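Local atomic coordinates of glutathione S-transferase (Vibrio parahaemolyticus, PDB entry 7MIQ), a protein that probably catalyses the conjugation of glutathione to electrophilic compounds, as a bacterial glutathione S-transferase of the Gtt2 class. Residues 81-85 with 159-163. Numbering follows the deposited sequence.
Sequences LALFG and QFSVV
Leu83 and Ser161 bring the two segments together, their CA atoms 4.2 Å apart, where the loop 81-85 meets the entry to helix 162-177; the end-to-end directions of the touching parts differ by 47°. A type I beta turn from Ala82 to Gly85 bends the loop and presents the Leu83 carbonyl to the helix start. One direct hydrogen bond crosses: Val162 N, in the first turn of the helix, donates to Leu83 O at 2.8 Å, nearly straight at 170°. Ser161 CB and Val162 CG1 also lie against this oxygen. Farther along, Phe160 O receives two waters, each at 2.7 Å; one also donates to Leu81 O, the other to Ala82 O, so the backbones are bridged where they do not bond directly. Among the side chains, the Leu83 branch CD2 meets the CD2-CE2 bond of the Phe160 ring obliquely, 3.6 Å from Phe160 CD2. Phe160 holds CG anti to its own N (chi1 177°), which carries the ring over to that methyl; Arg199 makes a cation-pi contact with the same ring. On the other side of the bond, Val162 CG1 touches the CD1-CE1 bond of Phe84, 3.9 Å from Phe84 CD1. Ser161 is the N-cap: its OG accepts from Val163 N at 3.2 Å, while Asp164 OD2 takes the hydrogen from Ser161 N, in the manner of a capping box. Leu83 also packs on Phe18, Glu21 and Ile22 of helix 10-22, in the thioredoxin-like domain. The contact thus joins the linker between the two GST domains to the capped start of a core helix of the all-helical C-terminal domain, where Ser161 and Asp164 match the Ser-x-x-Asp N-capping box known at this helix in the GST family.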
loop_
_atom_site.group_PDB
_atom_site.type_symbol
_atom_site.label_atom_id
_atom_site.label_comp_id
_atom_site.label_asym_id
_atom_site.label_seq_id
_atom_site.Cartn_x
_atom_site.Cartn_y
_atom_site.Cartn_z
ATOM N N LEU A 81 19.371 -11.081 -2.309
ATOM C CA LEU A 81 18.428 -10.772 -3.420
ATOM C C LEU A 81 18.037 -9.291 -3.412
ATOM O O LEU A 81 17.445 -8.868 -4.412
ATOM C CB LEU A 81 17.187 -11.655 -3.248
ATOM C CG LEU A 81 17.194 -13.073 -3.829
ATOM C CD1 LEU A 81 17.205 -13.088 -5.350
ATOM C CD2 LEU A 81 18.306 -13.936 -3.264
ATOM N N ALA A 82 18.185 -8.584 -2.293
ATOM C CA ALA A 82 17.689 -7.209 -2.142
ATOM C C ALA A 82 16.278 -7.033 -2.725
ATOM O O ALA A 82 16.026 -6.157 -3.552
ATOM C CB ALA A 82 18.664 -6.216 -2.771
ATOM N N LEU A 83 15.348 -7.902 -2.309
ATOM C CA LEU A 83 14.015 -7.885 -2.918
ATOM C C LEU A 83 13.260 -6.584 -2.655
ATOM O O LEU A 83 12.341 -6.249 -3.412
ATOM C CB LEU A 83 13.188 -9.081 -2.433
ATOM C CG LEU A 83 13.648 -10.451 -2.949
ATOM C CD1 LEU A 83 12.693 -11.561 -2.535
ATOM C CD2 LEU A 83 13.832 -10.443 -4.470
ATOM N N PHE A 84 13.613 -5.845 -1.606
ATOM C CA PHE A 84 13.013 -4.538 -1.371
ATOM C C PHE A 84 13.865 -3.395 -1.906
ATOM O O PHE A 84 13.495 -2.230 -1.730
ATOM C CB PHE A 84 12.731 -4.337 0.123
ATOM C CG PHE A 84 11.501 -5.055 0.609
ATOM C CD1 PHE A 84 10.239 -4.527 0.380
ATOM C CD2 PHE A 84 11.602 -6.260 1.292
ATOM C CE1 PHE A 84 9.102 -5.184 0.822
ATOM C CE2 PHE A 84 10.467 -6.923 1.737
ATOM C CZ PHE A 84 9.215 -6.385 1.501
ATOM N N GLY A 85 14.982 -3.695 -2.566
ATOM C CA GLY A 85 15.820 -2.659 -3.142
ATOM C C GLY A 85 17.210 -2.656 -2.543
ATOM O O GLY A 85 17.359 -2.793 -1.326
ATOM N N GLN A 159 16.502 -4.965 -11.535
ATOM C CA GLN A 159 16.682 -6.217 -10.819
ATOM C C GLN A 159 15.332 -6.750 -10.361
ATOM O O GLN A 159 14.407 -5.982 -10.075
ATOM C CB GLN A 159 17.612 -6.047 -9.608
ATOM C CG GLN A 159 19.092 -5.940 -9.957
ATOM C CD GLN A 159 19.454 -4.615 -10.595
ATOM O OE1 GLN A 159 19.195 -3.549 -10.035
ATOM N NE2 GLN A 159 20.053 -4.674 -11.779
ATOM N N PHE A 160 15.228 -8.078 -10.316
ATOM C CA PHE A 160 14.051 -8.729 -9.755
ATOM C C PHE A 160 13.839 -8.260 -8.321
ATOM O O PHE A 160 14.785 -8.204 -7.530
ATOM C CB PHE A 160 14.223 -10.249 -9.806
ATOM C CG PHE A 160 13.091 -11.019 -9.183
ATOM C CD1 PHE A 160 11.942 -11.298 -9.908
ATOM C CD2 PHE A 160 13.183 -11.484 -7.876
ATOM C CE1 PHE A 160 10.899 -12.012 -9.342
ATOM C CE2 PHE A 160 12.142 -12.196 -7.300
ATOM C CZ PHE A 160 10.999 -12.461 -8.035
ATOM N N SER A 161 12.595 -7.918 -7.988
ATOM C CA SER A 161 12.261 -7.420 -6.660
ATOM C C SER A 161 10.888 -7.943 -6.261
ATOM O O SER A 161 10.211 -8.632 -7.030
ATOM C CB SER A 161 12.282 -5.888 -6.618
ATOM O OG SER A 161 11.123 -5.355 -7.239
ATOM N N VAL A 162 10.469 -7.586 -5.043
ATOM C CA VAL A 162 9.162 -8.000 -4.540
ATOM C C VAL A 162 8.037 -7.501 -5.443
ATOM O O VAL A 162 6.965 -8.115 -5.508
ATOM C CB VAL A 162 8.984 -7.511 -3.086
ATOM C CG1 VAL A 162 8.934 -5.990 -3.038
ATOM C CG2 VAL A 162 7.736 -8.125 -2.454
ATOM N N VAL A 163 8.255 -6.390 -6.155
ATOM C CA VAL A 163 7.216 -5.877 -7.046
ATOM C C VAL A 163 6.917 -6.872 -8.157
ATOM O O VAL A 163 5.776 -6.971 -8.629
ATOM C CB VAL A 163 7.622 -4.503 -7.616
ATOM C CG1 VAL A 163 6.495 -3.926 -8.471
ATOM C CG2 VAL A 163 7.976 -3.541 -6.487
HETATM O O HOH W 1 16.923 -9.821 -6.917
HETATM O O HOH W 2 16.053 -6.156 -6.232
#